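Local coordinates for protein transcarboxylase 5S subunit (PDB 1RQB) that transfers the carboxyl group carried by the biotin of the 1.3S subunit to pyruvate, forming oxaloacetate, and binds one cobalt ion per subunit, at residues 51-56 / 88-93; 82-87 / 127-132; 30-35 / 291-296; 59-64 / 287-292; 40-45 / 68-73. All coordinates share one frame; numbering follows the deposited sequence.

In the fold
All five contacts belong to the TIM barrel and its helical surround. Along the chain, 30-35, 40-45, 51-56, 59-64, 68-73, 82-87, 88-93 and 127-132 come in turn, and only much later 287-292 and 291-296. Interactions 1 and 2 share helix 83-93, with centres about 12 Å apart; interactions 3 and 4 share helix 283-296, with centres about 9 Å apart. Both late segments pack against early ones, so helix 283-296 meets the beginning of the barrel, which closes where strand 248-251 pairs with strand 23-29. Interaction 3 carries a cobalt ligand, and interaction 5, centred about 13 Å from it, lies beside the same site. The centres of interactions 2 and 4 are about 20 Å apart.

Interaction 1: residues 51-56 / 88-93; sequences GACADI and RTFRKL
Cys-53, in the first turn of helix 53-58, packs its short side chain against Leu-93 and Phe-90 near the end of helix 83-93. The CB atom of Cys-53 is the first to touch, lying 3.7 Å from Leu-93 CB. Both CB atoms point into the interface, and the CA atoms of Cys-53 and Leu-93 are 6.0 Å apart, a close approach consistent with the small cysteine side chain. One bond farther out, the sulfur turns away from Leu-93 and toward the aromatic ring. With SG beside the backbone N and anti to the carbonyl carbon (chi1 -76°), it reaches Phe-90 CD2 at 3.8 Å and Phe-90 CE2 at 3.9 Å. These two carbons form one side of the ring, and the sulfur meets them from the rim: Cys-53 SG is 4.9 Å from the centroid of the Phe-90 ring and 76° off its normal. The pair is therefore an edge-on sulfur-aromatic contact, the thiol lying near the ring plane. The interface is small and apolar, 155 Å² counting both sides, with Ala-54 at its margin.

Other elements close around it. Met-94 also packs on Cys-53, while Met-46 of a loop packs on the phenyl ring. Next to Cys-53 in the chain, Ala-52 touches His-292 and Phe-293 of helix 283-296, and Ile-56 reaches Val-64 of strand 63-68. The contact thus joins two helices of the barrel's outer layer, with the Phe-90 ring packed against Leu-32 of helix 31-39 and Cys-66 of strand 63-68.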
# COMPACT_ATOMS: atom_id res chain seq x y z
N GLY A 51 -6.84 21.40 13.55
CA GLY A 51 -6.84 20.60 14.77
C GLY A 51 -5.66 19.65 14.94
O GLY A 51 -5.43 19.16 16.04
N ALA A 52 -4.90 19.40 13.88
CA ALA A 52 -3.76 18.48 13.98
C ALA A 52 -2.43 19.23 13.99
O ALA A 52 -1.38 18.63 14.18
CB ALA A 52 -3.79 17.50 12.79
N CYS A 53 -2.47 20.55 13.80
CA CYS A 53 -1.24 21.34 13.69
C CYS A 53 -0.35 21.24 14.93
O CYS A 53 0.87 21.11 14.81
CB CYS A 53 -1.56 22.79 13.37
SG CYS A 53 -2.02 23.04 11.63
N ALA A 54 -0.93 21.31 16.12
CA ALA A 54 -0.10 21.24 17.34
C ALA A 54 0.66 19.92 17.38
O ALA A 54 1.85 19.88 17.69
CB ALA A 54 -0.98 21.40 18.59
N ASP A 55 -0.02 18.81 17.06
CA ASP A 55 0.65 17.51 17.10
C ASP A 55 1.68 17.39 15.97
O ASP A 55 2.76 16.84 16.17
CB ASP A 55 -0.38 16.39 17.01
CG ASP A 55 -1.18 16.26 18.30
OD1 ASP A 55 -0.56 16.27 19.38
OD2 ASP A 55 -2.42 16.17 18.22
N ILE A 56 1.35 17.91 14.79
CA ILE A 56 2.30 17.86 13.66
C ILE A 56 3.57 18.62 14.04
O ILE A 56 4.69 18.15 13.80
CB ILE A 56 1.66 18.48 12.39
CG1 ILE A 56 0.61 17.51 11.84
CG2 ILE A 56 2.74 18.77 11.33
CD1 ILE A 56 -0.19 18.04 10.64
N ARG A 88 -0.43 32.11 6.79
CA ARG A 88 -0.23 32.80 8.07
C ARG A 88 -0.70 31.94 9.25
O ARG A 88 -0.05 31.88 10.29
CB ARG A 88 -0.94 34.16 8.09
CG ARG A 88 -0.17 35.21 7.31
CD ARG A 88 -0.81 36.59 7.40
NE ARG A 88 -2.00 36.73 6.57
CZ ARG A 88 -1.98 37.23 5.34
NH1 ARG A 88 -0.84 37.64 4.81
NH2 ARG A 88 -3.10 37.34 4.64
N THR A 89 -1.83 31.27 9.07
CA THR A 89 -2.39 30.43 10.14
C THR A 89 -1.44 29.26 10.43
O THR A 89 -1.16 28.96 11.59
CB THR A 89 -3.78 29.89 9.75
OG1 THR A 89 -4.67 31.00 9.58
CG2 THR A 89 -4.33 28.99 10.85
N PHE A 90 -0.94 28.61 9.38
CA PHE A 90 -0.02 27.48 9.58
C PHE A 90 1.25 27.95 10.30
O PHE A 90 1.78 27.25 11.16
CB PHE A 90 0.37 26.87 8.24
CG PHE A 90 -0.67 25.92 7.67
CD1 PHE A 90 -0.81 25.76 6.30
CD2 PHE A 90 -1.48 25.16 8.51
CE1 PHE A 90 -1.74 24.85 5.76
CE2 PHE A 90 -2.42 24.25 7.98
CZ PHE A 90 -2.54 24.11 6.60
N ARG A 91 1.73 29.14 9.95
CA ARG A 91 2.96 29.67 10.56
C ARG A 91 2.75 29.87 12.07
O ARG A 91 3.64 29.61 12.87
CB ARG A 91 3.32 31.03 9.93
CG ARG A 91 4.53 31.74 10.53
CD ARG A 91 5.85 31.02 10.28
NE ARG A 91 6.01 29.75 11.00
CZ ARG A 91 6.99 28.89 10.74
NH1 ARG A 91 7.88 29.16 9.79
NH2 ARG A 91 7.12 27.78 11.45
N LYS A 92 1.56 30.33 12.42
CA LYS A 92 1.20 30.62 13.82
C LYS A 92 0.95 29.34 14.62
O LYS A 92 1.36 29.23 15.77
CB LYS A 92 -0.05 31.51 13.84
CG LYS A 92 -0.62 31.75 15.22
CD LYS A 92 -1.84 32.67 15.15
CE LYS A 92 -2.93 32.14 14.22
NZ LYS A 92 -3.34 30.73 14.51
N LEU A 93 0.29 28.35 14.01
CA LEU A 93 -0.04 27.12 14.74
C LEU A 93 1.13 26.13 14.78
O LEU A 93 1.11 25.18 15.57
CB LEU A 93 -1.27 26.45 14.12
CG LEU A 93 -2.54 27.29 14.19
CD1 LEU A 93 -3.68 26.55 13.49
CD2 LEU A 93 -2.90 27.56 15.64

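Interaction 2: residues 82-87 / 127-132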
# COMPACT_ATOMS: atom_id res chain seq x y z
N ASP A 82 -8.57 32.55 1.36
CA ASP A 82 -7.39 33.29 0.91
C ASP A 82 -6.16 32.43 1.24
O ASP A 82 -5.90 32.15 2.41
CB ASP A 82 -7.28 34.64 1.65
CG ASP A 82 -6.24 35.56 1.04
OD1 ASP A 82 -5.23 35.05 0.52
OD2 ASP A 82 -6.44 36.80 1.08
N PRO A 83 -5.40 32.01 0.22
CA PRO A 83 -4.21 31.16 0.45
C PRO A 83 -3.20 31.80 1.40
O PRO A 83 -2.51 31.11 2.14
CB PRO A 83 -3.62 30.99 -0.95
CG PRO A 83 -4.74 31.33 -1.89
CD PRO A 83 -5.50 32.42 -1.18
N TRP A 84 -3.10 33.12 1.37
CA TRP A 84 -2.14 33.82 2.24
C TRP A 84 -2.59 33.72 3.71
O TRP A 84 -1.77 33.68 4.62
CB TRP A 84 -1.98 35.28 1.79
CG TRP A 84 -1.41 35.39 0.38
CD1 TRP A 84 -2.13 35.54 -0.78
CD2 TRP A 84 -0.04 35.30 -0.01
NE1 TRP A 84 -1.28 35.56 -1.86
CE2 TRP A 84 0.01 35.41 -1.42
CE3 TRP A 84 1.17 35.14 0.69
CZ2 TRP A 84 1.21 35.37 -2.15
CZ3 TRP A 84 2.36 35.09 -0.03
CH2 TRP A 84 2.37 35.21 -1.43
N GLU A 85 -3.90 33.68 3.95
CA GLU A 85 -4.38 33.56 5.33
C GLU A 85 -4.08 32.15 5.83
O GLU A 85 -3.79 31.94 7.01
CB GLU A 85 -5.89 33.83 5.39
CG GLU A 85 -6.48 33.72 6.79
CD GLU A 85 -6.03 34.82 7.73
OE1 GLU A 85 -6.51 34.84 8.89
OE2 GLU A 85 -5.19 35.66 7.33
N ARG A 86 -4.17 31.17 4.93
CA ARG A 86 -3.88 29.78 5.32
C ARG A 86 -2.41 29.67 5.72
O ARG A 86 -2.07 29.05 6.73
CB ARG A 86 -4.18 28.81 4.16
CG ARG A 86 -3.75 27.37 4.45
CD ARG A 86 -4.01 26.39 3.29
NE ARG A 86 -5.44 26.15 3.07
CZ ARG A 86 -5.92 25.16 2.31
NH1 ARG A 86 -5.10 24.33 1.69
NH2 ARG A 86 -7.24 24.99 2.21
N LEU A 87 -1.53 30.28 4.93
CA LEU A 87 -0.09 30.26 5.23
C LEU A 87 0.17 30.94 6.57
O LEU A 87 0.91 30.42 7.41
CB LEU A 87 0.71 30.96 4.13
CG LEU A 87 2.21 31.18 4.39
CD1 LEU A 87 2.89 29.86 4.73
CD2 LEU A 87 2.85 31.81 3.17
N ALA A 127 8.15 34.28 1.81
CA ALA A 127 9.12 34.24 2.91
C ALA A 127 8.66 35.14 4.06
O ALA A 127 8.74 34.77 5.23
CB ALA A 127 10.49 34.72 2.41
N GLU A 128 8.16 36.32 3.71
CA GLU A 128 7.71 37.28 4.73
C GLU A 128 6.56 36.70 5.55
O GLU A 128 6.45 36.95 6.75
CB GLU A 128 7.23 38.56 4.05
CG GLU A 128 6.84 39.67 4.99
CD GLU A 128 6.29 40.87 4.25
OE1 GLU A 128 6.85 41.23 3.19
OE2 GLU A 128 5.30 41.47 4.73
N ASN A 129 5.70 35.91 4.90
CA ASN A 129 4.53 35.34 5.59
C ASN A 129 4.86 34.03 6.31
O ASN A 129 3.99 33.43 6.93
CB ASN A 129 3.38 35.19 4.59
CG ASN A 129 2.64 36.50 4.37
OD1 ASN A 129 1.98 37.00 5.28
ND2 ASN A 129 2.77 37.08 3.18
N GLY A 130 6.13 33.60 6.25
CA GLY A 130 6.53 32.40 6.97
C GLY A 130 7.14 31.18 6.29
O GLY A 130 7.59 30.27 6.98
N MSE A 131 7.20 31.15 4.97
CA MSE A 131 7.74 29.97 4.28
C MSE A 131 9.23 29.80 4.60
O MSE A 131 9.99 30.76 4.60
CB MSE A 131 7.53 30.12 2.77
CG MSE A 131 7.80 28.85 2.01
SE MSE A 131 6.74 27.42 2.80
CE MSE A 131 4.98 28.14 2.55
N ASP A 132 9.65 28.56 4.87
CA ASP A 132 11.05 28.27 5.23
C ASP A 132 11.79 27.54 4.11
O ASP A 132 12.91 27.91 3.75
CB ASP A 132 11.12 27.39 6.49
CG ASP A 132 10.57 28.08 7.73
OD1 ASP A 132 11.08 29.17 8.08
OD2 ASP A 132 9.64 27.53 8.37
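Leu-87 and Met-131, a selenomethionine, make the tightest apolar touch: Leu-87 CD1 and Met-131 CE are 3.5 Å apart, closer than usual for two methyls. The Met-131 chain, bent at both chi2 and chi3, brings its CE methyl across the leucine at about a right angle. The other leucine branch, Leu-87 CD2, rests 3.7 Å from Asn-129 CB. Trp-67 of strand 63-68 packs on both Leu-87 and Met-131.

A polar group meets an aromatic one beside this pair. Asn-129 ND2 approaches Trp-84 CE3 obliquely at 3.5 Å, the amide and indole planes 54° apart. The stronger partners of the Asn-129 amide are polar: ND2 donates to Lys-125 O and Glu-448 OE1, and OD1 accepts from Arg-88 NH1. Trp-84 NE1 is hydrogen-bonded in turn to Tyr-72 OH.

Capping bonds shape both helix ends. Asp-82 is the N-cap of helix 83-93, its OD1 taking the N-H of Trp-84 at 3.0 Å. At the other segment Gly-130, with positive phi, ends helix 116-128 in a Schellman motif. Successive outer helices of a TIM barrel meet here, just where 116-128 turns into strand 133-136.

Interaction 3: residues 30-35 / 291-296; sequences LVLRDA and DHFKAI. With CO (cobalt (II) ion), chain B.
At the start of helix 31-39, which follows the first strand of the TIM barrel and carries a cobalt ligand, Val-31 packs on Phe-293 of the late helix 283-296. Val-31 CG2 stands over the centre of the phenyl ring, 3.7 Å from its centroid and 9° off the normal, a CH-pi contact. The valine chi1 of 68° sets CG2 opposite the backbone N, and from there the methyl reaches the ring, while Phe-293 comes from the opposite direction. The other face of the ring is taken by His-292 CD2, so Phe-293 lies sandwiched. Leu-32 crosses at about a right angle, with Leu-32 CD2 4.1 Å from Phe-293 CZ.

On the far side of the same helical turn the chemistry is polar. Asp-34 OD1 binds cobalt at 2.0 Å. A water bound to the metal at 2.3 Å also donates to Asp-34 OD2, at 2.6 Å, so the carboxylate spans ion and water. Arg-33 lies with one guanidinium face toward Asp-34 OD2, an ion pair by charge alone, and its NE pairs with Glu-65. His-226, His-228 and carboxylated Lys-195 also bind the cobalt, a carbamylated-lysine metal centre at the C-terminal ends of the barrel strands, as in TIM-barrel enzymes.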
# COMPACT_ATOMS: atom_id res chain seq x y z
N LEU A 30 3.57 15.22 4.42
CA LEU A 30 2.86 15.79 3.26
C LEU A 30 1.35 15.87 3.46
O LEU A 30 0.64 16.30 2.54
CB LEU A 30 3.11 14.89 2.04
CG LEU A 30 4.57 14.64 1.65
CD1 LEU A 30 4.63 13.49 0.62
CD2 LEU A 30 5.15 15.92 1.04
N VAL A 31 0.84 15.51 4.62
CA VAL A 31 -0.62 15.47 4.82
C VAL A 31 -1.31 16.81 4.56
O VAL A 31 -2.45 16.82 4.09
CB VAL A 31 -1.01 14.96 6.25
CG1 VAL A 31 -0.60 15.98 7.32
CG2 VAL A 31 -2.53 14.71 6.31
N LEU A 32 -0.65 17.93 4.83
CA LEU A 32 -1.31 19.24 4.68
C LEU A 32 -1.26 19.77 3.25
O LEU A 32 -1.86 20.81 2.96
CB LEU A 32 -0.70 20.26 5.63
CG LEU A 32 -0.76 19.87 7.11
CD1 LEU A 32 -0.09 20.97 7.93
CD2 LEU A 32 -2.21 19.66 7.58
N ARG A 33 -0.56 19.10 2.34
CA ARG A 33 -0.53 19.62 0.97
C ARG A 33 -0.68 18.49 -0.06
O ARG A 33 -1.77 18.25 -0.58
CB ARG A 33 0.76 20.42 0.72
CG ARG A 33 0.74 21.32 -0.54
CD ARG A 33 0.72 20.56 -1.86
NE ARG A 33 1.97 19.84 -2.08
CZ ARG A 33 2.35 19.34 -3.26
NH1 ARG A 33 1.56 19.49 -4.32
NH2 ARG A 33 3.52 18.72 -3.37
N ASP A 34 0.40 17.76 -0.33
CA ASP A 34 0.36 16.76 -1.40
C ASP A 34 -0.58 15.59 -1.11
O ASP A 34 -1.18 15.04 -2.04
CB ASP A 34 1.78 16.24 -1.70
CG ASP A 34 1.96 15.82 -3.15
OD1 ASP A 34 2.94 15.12 -3.45
OD2 ASP A 34 1.13 16.21 -4.01
N ALA A 35 -0.75 15.19 0.15
CA ALA A 35 -1.62 14.03 0.41
C ALA A 35 -3.05 14.30 -0.04
O ALA A 35 -3.64 13.48 -0.75
CB ALA A 35 -1.59 13.65 1.90
N ASP A 291 -5.28 9.51 13.83
CA ASP A 291 -6.67 9.42 14.28
C ASP A 291 -7.45 10.67 13.86
O ASP A 291 -8.62 10.61 13.51
CB ASP A 291 -6.73 9.23 15.80
CG ASP A 291 -6.40 7.79 16.22
OD1 ASP A 291 -6.19 6.95 15.31
OD2 ASP A 291 -6.36 7.51 17.43
N HIS A 292 -6.78 11.81 13.89
CA HIS A 292 -7.44 13.06 13.49
C HIS A 292 -7.93 12.96 12.05
O HIS A 292 -9.09 13.23 11.75
CB HIS A 292 -6.46 14.23 13.58
CG HIS A 292 -7.05 15.52 13.11
ND1 HIS A 292 -7.80 16.33 13.93
CD2 HIS A 292 -7.07 16.10 11.89
CE1 HIS A 292 -8.26 17.35 13.23
NE2 HIS A 292 -7.83 17.24 11.99
N PHE A 293 -7.03 12.57 11.14
CA PHE A 293 -7.43 12.53 9.72
C PHE A 293 -8.30 11.31 9.41
O PHE A 293 -9.07 11.34 8.45
CB PHE A 293 -6.20 12.61 8.82
CG PHE A 293 -5.59 13.98 8.79
CD1 PHE A 293 -4.46 14.28 9.54
CD2 PHE A 293 -6.23 15.02 8.10
CE1 PHE A 293 -3.97 15.59 9.62
CE2 PHE A 293 -5.75 16.34 8.17
CZ PHE A 293 -4.62 16.63 8.94
N LYS A 294 -8.20 10.25 10.20
CA LYS A 294 -9.02 9.07 9.94
C LYS A 294 -10.50 9.44 10.11
O LYS A 294 -11.37 8.95 9.38
CB LYS A 294 -8.66 7.93 10.90
CG LYS A 294 -9.51 6.69 10.65
CD LYS A 294 -9.17 5.54 11.59
CE LYS A 294 -10.05 4.33 11.29
NZ LYS A 294 -10.05 3.95 9.83
N ALA A 295 -10.77 10.31 11.06
CA ALA A 295 -12.15 10.74 11.35
C ALA A 295 -12.65 11.74 10.30
O ALA A 295 -13.85 11.83 10.05
CB ALA A 295 -12.20 11.39 12.75
N ILE A 296 -11.74 12.46 9.66
CA ILE A 296 -12.13 13.49 8.69
C ILE A 296 -12.21 12.97 7.25
O ILE A 296 -13.04 13.42 6.47
CB ILE A 296 -11.11 14.66 8.76
CG1 ILE A 296 -11.45 15.55 9.95
CG2 ILE A 296 -11.04 15.43 7.43
CD1 ILE A 296 -10.42 16.59 10.24
CO CO B . 3.98 14.87 -5.16
O HOH W 1 2.18 15.63 -6.31

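Interaction 4: residues 59-64 / 287-292; sequences AGYWSV and HKIRDH
Ile-289 of helix 283-296 reaches with its terminal methyl to Ala-59 and Tyr-61, in the turn that leads from helix 53-58 into strand 63-68 of the TIM barrel. The isoleucine gives up the most surface of the three, 42 Å². Its CG1 branch lies beside the backbone N (chi1 -61°) and runs on nearly straight to CD1, which alone touches the other segment. Asp-55 and Ile-56 of helix 53-58 also pack on this side chain.

Tyr-61, next in burial, comes at Ile-289 from the opposite direction. The methyl sits at the edge of the phenol ring, near its plane, rather than over a face; Ile-289 CD1 is 4.4 Å from Tyr-61 CE1. The phenol OH has a weak hydrogen bond to Glu-29 OE1, and Leu-286 of helix 283-296 packs on Tyr-61 as well.

Ala-59 adds the smallest share, its CB pointing toward the helix. Gly-60, with positive phi, then turns the chain so that Tyr-61 follows beside the same methyl. The whole interface covers just 76 Å² and is loose: Ile-289 CD1 faces two partners, 4.2 Å from Ala-59 CB and 4.1 Å from Tyr-61 OH.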
# COMPACT_ATOMS: atom_id res chain seq x y z
N ALA A 59 5.82 16.54 16.32
CA ALA A 59 6.09 15.14 15.95
C ALA A 59 7.57 14.89 15.65
O ALA A 59 8.04 13.76 15.78
CB ALA A 59 5.25 14.75 14.74
N GLY A 60 8.32 15.92 15.25
CA GLY A 60 9.73 15.73 14.94
C GLY A 60 10.11 15.68 13.46
O GLY A 60 11.19 15.23 13.10
N TYR A 61 9.23 16.18 12.60
CA TYR A 61 9.48 16.16 11.15
C TYR A 61 10.58 17.15 10.77
O TYR A 61 10.75 18.18 11.42
CB TYR A 61 8.21 16.56 10.40
CG TYR A 61 7.06 15.62 10.55
CD1 TYR A 61 5.88 16.02 11.19
CD2 TYR A 61 7.10 14.35 9.99
CE1 TYR A 61 4.77 15.18 11.26
CE2 TYR A 61 6.00 13.49 10.05
CZ TYR A 61 4.83 13.92 10.68
OH TYR A 61 3.73 13.10 10.69
N TRP A 62 11.31 16.85 9.70
CA TRP A 62 12.35 17.76 9.20
C TRP A 62 11.66 19.01 8.65
O TRP A 62 12.10 20.14 8.87
CB TRP A 62 13.17 17.09 8.09
CG TRP A 62 14.27 18.00 7.60
CD1 TRP A 62 15.44 18.30 8.24
CD2 TRP A 62 14.24 18.81 6.42
NE1 TRP A 62 16.13 19.28 7.55
CE2 TRP A 62 15.41 19.61 6.43
CE3 TRP A 62 13.32 18.96 5.37
CZ2 TRP A 62 15.70 20.53 5.41
CZ3 TRP A 62 13.60 19.89 4.36
CH2 TRP A 62 14.78 20.66 4.39
N SER A 63 10.56 18.79 7.93
CA SER A 63 9.75 19.89 7.39
C SER A 63 8.31 19.41 7.23
O SER A 63 8.03 18.21 7.26
CB SER A 63 10.28 20.39 6.03
OG SER A 63 10.03 19.45 4.99
N VAL A 64 7.40 20.36 7.09
CA VAL A 64 5.97 20.11 6.91
C VAL A 64 5.52 20.78 5.61
O VAL A 64 5.50 22.01 5.52
CB VAL A 64 5.17 20.70 8.10
CG1 VAL A 64 3.68 20.47 7.90
CG2 VAL A 64 5.66 20.05 9.42
N HIS A 287 0.29 8.98 16.22
CA HIS A 287 -0.99 8.29 16.45
C HIS A 287 -2.13 9.30 16.52
O HIS A 287 -3.22 9.07 16.00
CB HIS A 287 -0.91 7.49 17.75
CG HIS A 287 -2.15 6.73 18.07
ND1 HIS A 287 -2.50 5.57 17.41
CD2 HIS A 287 -3.15 6.97 18.95
CE1 HIS A 287 -3.66 5.13 17.88
NE2 HIS A 287 -4.07 5.96 18.82
N LYS A 288 -1.89 10.44 17.17
CA LYS A 288 -2.92 11.47 17.30
C LYS A 288 -3.23 12.10 15.93
O LYS A 288 -4.38 12.39 15.62
CB LYS A 288 -2.47 12.59 18.26
CG LYS A 288 -2.23 12.13 19.69
CD LYS A 288 -1.84 13.32 20.55
CE LYS A 288 -1.49 12.90 21.97
NZ LYS A 288 -2.56 12.08 22.62
N ILE A 289 -2.19 12.32 15.13
CA ILE A 289 -2.40 12.91 13.80
C ILE A 289 -3.18 11.92 12.94
O ILE A 289 -4.12 12.29 12.23
CB ILE A 289 -1.03 13.22 13.14
CG1 ILE A 289 -0.27 14.23 14.00
CG2 ILE A 289 -1.23 13.77 11.72
CD1 ILE A 289 1.23 14.28 13.72
N ARG A 290 -2.79 10.65 13.02
CA ARG A 290 -3.45 9.60 12.23
C ARG A 290 -4.95 9.56 12.54
O ARG A 290 -5.78 9.56 11.63
CB ARG A 290 -2.86 8.23 12.55
CG ARG A 290 -3.50 7.14 11.72
CD ARG A 290 -2.99 5.78 12.10
NE ARG A 290 -3.49 5.34 13.39
CZ ARG A 290 -4.60 4.63 13.55
NH1 ARG A 290 -5.32 4.29 12.48
NH2 ARG A 290 -4.99 4.25 14.76
N ASP A 291 -5.28 9.51 13.83
CA ASP A 291 -6.67 9.42 14.28
C ASP A 291 -7.45 10.67 13.86
O ASP A 291 -8.62 10.61 13.51
CB ASP A 291 -6.73 9.23 15.80
CG ASP A 291 -6.40 7.79 16.22
OD1 ASP A 291 -6.19 6.95 15.31
OD2 ASP A 291 -6.36 7.51 17.43
N HIS A 292 -6.78 11.81 13.89
CA HIS A 292 -7.44 13.06 13.49
C HIS A 292 -7.93 12.96 12.05
O HIS A 292 -9.09 13.23 11.75
CB HIS A 292 -6.46 14.23 13.58
CG HIS A 292 -7.05 15.52 13.11
ND1 HIS A 292 -7.80 16.33 13.93
CD2 HIS A 292 -7.07 16.10 11.89
CE1 HIS A 292 -8.26 17.35 13.23
NE2 HIS A 292 -7.83 17.24 11.99

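Interaction 5: residues 40-45 / 68-73; sequences MATRMA and GGATYD
Thr-42 meets Ala-70 and Thr-71 where the chain leaves strand 63-68 for helix 71-77. Gly-68 opens a type II' turn, and its carbonyl is gripped twice by Thr-71: the backbone Thr-71 N bonds to Gly-68 O at 3.2 Å, and the hydroxyl Thr-71 OG1 donates to Gly-68 O at 2.7 Å. Gly-69 takes the positive phi that the second place of such a turn requires.

Ala-70, one of the residues assigned to substrate binding, points its CB toward Thr-42, with Ala-70 CB 3.9 Å from Thr-42 OG1. Its own N-H goes to Gln-37 OE1, linking this turn to helix 31-39.

Thr-71 brings its CG2 methyl against that of Thr-42. Its OG1 lies between the backbone N and the carbonyl carbon (chi1 64°), which directs the hydroxyl back to Gly-68 and leaves CG2 to meet Thr-42 CG2 at 3.7 Å. Thr-42 CG2 also lies 3.7 Å from Thr-71 CA, so that one methyl rests on both backbone and side chain. Thr-42 itself has positive phi, inside a type I' turn from Met-40 to Arg-43, and its chi1 of -29° is far from a staggered value. Past Thr-71, Ser-74 OG binds Thr-42 O.

Between the two threonines the touch is carbon to carbon, and the Thr-71 hydroxyl serves its own turn. The direct touch beside the substrate site is thus van der Waals packing, with hydrogen bonds shaping each turn and Ser-74 and Gln-37 adding polar ties from just outside.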
# COMPACT_ATOMS: atom_id res chain seq x y z
N MSE A 40 -7.66 13.59 -2.72
CA MSE A 40 -9.03 14.11 -2.71
C MSE A 40 -9.17 15.46 -3.41
O MSE A 40 -9.85 16.37 -2.94
CB MSE A 40 -9.56 14.14 -1.27
CG MSE A 40 -8.69 14.81 -0.25
SE MSE A 40 -8.83 13.87 1.48
CE MSE A 40 -7.58 12.45 1.17
N ALA A 41 -8.49 15.56 -4.55
CA ALA A 41 -8.54 16.71 -5.46
C ALA A 41 -8.25 18.05 -4.76
O ALA A 41 -8.85 19.06 -5.10
CB ALA A 41 -9.93 16.75 -6.14
N THR A 42 -7.35 18.05 -3.78
CA THR A 42 -6.93 19.28 -3.09
C THR A 42 -8.11 19.99 -2.42
O THR A 42 -8.03 21.19 -2.16
CB THR A 42 -6.31 20.30 -4.10
OG1 THR A 42 -5.70 19.60 -5.20
CG2 THR A 42 -5.25 21.13 -3.41
N ARG A 43 -9.17 19.27 -2.07
CA ARG A 43 -10.36 19.92 -1.50
C ARG A 43 -10.32 20.05 0.02
O ARG A 43 -11.26 20.58 0.61
CB ARG A 43 -11.62 19.14 -1.89
CG ARG A 43 -11.97 19.15 -3.37
CD ARG A 43 -12.16 20.57 -3.87
NE ARG A 43 -12.99 20.62 -5.08
CZ ARG A 43 -12.61 20.25 -6.30
NH1 ARG A 43 -11.39 19.79 -6.53
NH2 ARG A 43 -13.48 20.36 -7.30
N MSE A 44 -9.25 19.62 0.68
CA MSE A 44 -9.22 19.67 2.15
C MSE A 44 -9.44 21.09 2.68
O MSE A 44 -8.70 22.02 2.34
CB MSE A 44 -7.89 19.17 2.69
CG MSE A 44 -7.83 19.29 4.19
SE MSE A 44 -8.49 17.69 4.99
CE MSE A 44 -6.85 16.83 5.01
N ALA A 45 -10.42 21.23 3.56
CA ALA A 45 -10.75 22.54 4.15
C ALA A 45 -9.84 22.81 5.35
O ALA A 45 -9.51 21.91 6.12
CB ALA A 45 -12.21 22.55 4.60
N GLY A 68 1.59 25.83 -1.65
CA GLY A 68 2.04 25.69 -3.02
C GLY A 68 1.33 24.55 -3.72
O GLY A 68 0.31 24.05 -3.24
N GLY A 69 1.88 24.13 -4.84
CA GLY A 69 1.24 23.07 -5.60
C GLY A 69 -0.10 23.62 -6.06
O GLY A 69 -0.22 24.81 -6.35
N ALA A 70 -1.12 22.77 -6.07
CA ALA A 70 -2.46 23.16 -6.53
C ALA A 70 -3.30 23.75 -5.39
O ALA A 70 -4.46 24.11 -5.61
CB ALA A 70 -3.18 21.94 -7.12
N THR A 71 -2.74 23.90 -4.19
CA THR A 71 -3.57 24.39 -3.08
C THR A 71 -3.95 25.86 -3.23
O THR A 71 -4.99 26.28 -2.75
CB THR A 71 -2.90 24.20 -1.71
OG1 THR A 71 -1.71 24.99 -1.64
CG2 THR A 71 -2.57 22.73 -1.47
N TYR A 72 -3.11 26.67 -3.89
CA TYR A 72 -3.45 28.09 -4.05
C TYR A 72 -4.73 28.18 -4.89
O TYR A 72 -5.71 28.81 -4.50
CB TYR A 72 -2.30 28.82 -4.75
CG TYR A 72 -2.28 30.32 -4.59
CD1 TYR A 72 -1.31 30.94 -3.79
CD2 TYR A 72 -3.18 31.14 -5.28
CE1 TYR A 72 -1.22 32.33 -3.70
CE2 TYR A 72 -3.11 32.54 -5.19
CZ TYR A 72 -2.12 33.12 -4.40
OH TYR A 72 -2.01 34.49 -4.33
N ASP A 73 -4.71 27.51 -6.03
CA ASP A 73 -5.88 27.48 -6.93
C ASP A 73 -7.11 26.94 -6.20
O ASP A 73 -8.19 27.52 -6.29
CB ASP A 73 -5.59 26.58 -8.14
CG ASP A 73 -6.83 26.35 -9.00
OD1 ASP A 73 -7.15 27.24 -9.81
OD2 ASP A 73 -7.49 25.31 -8.85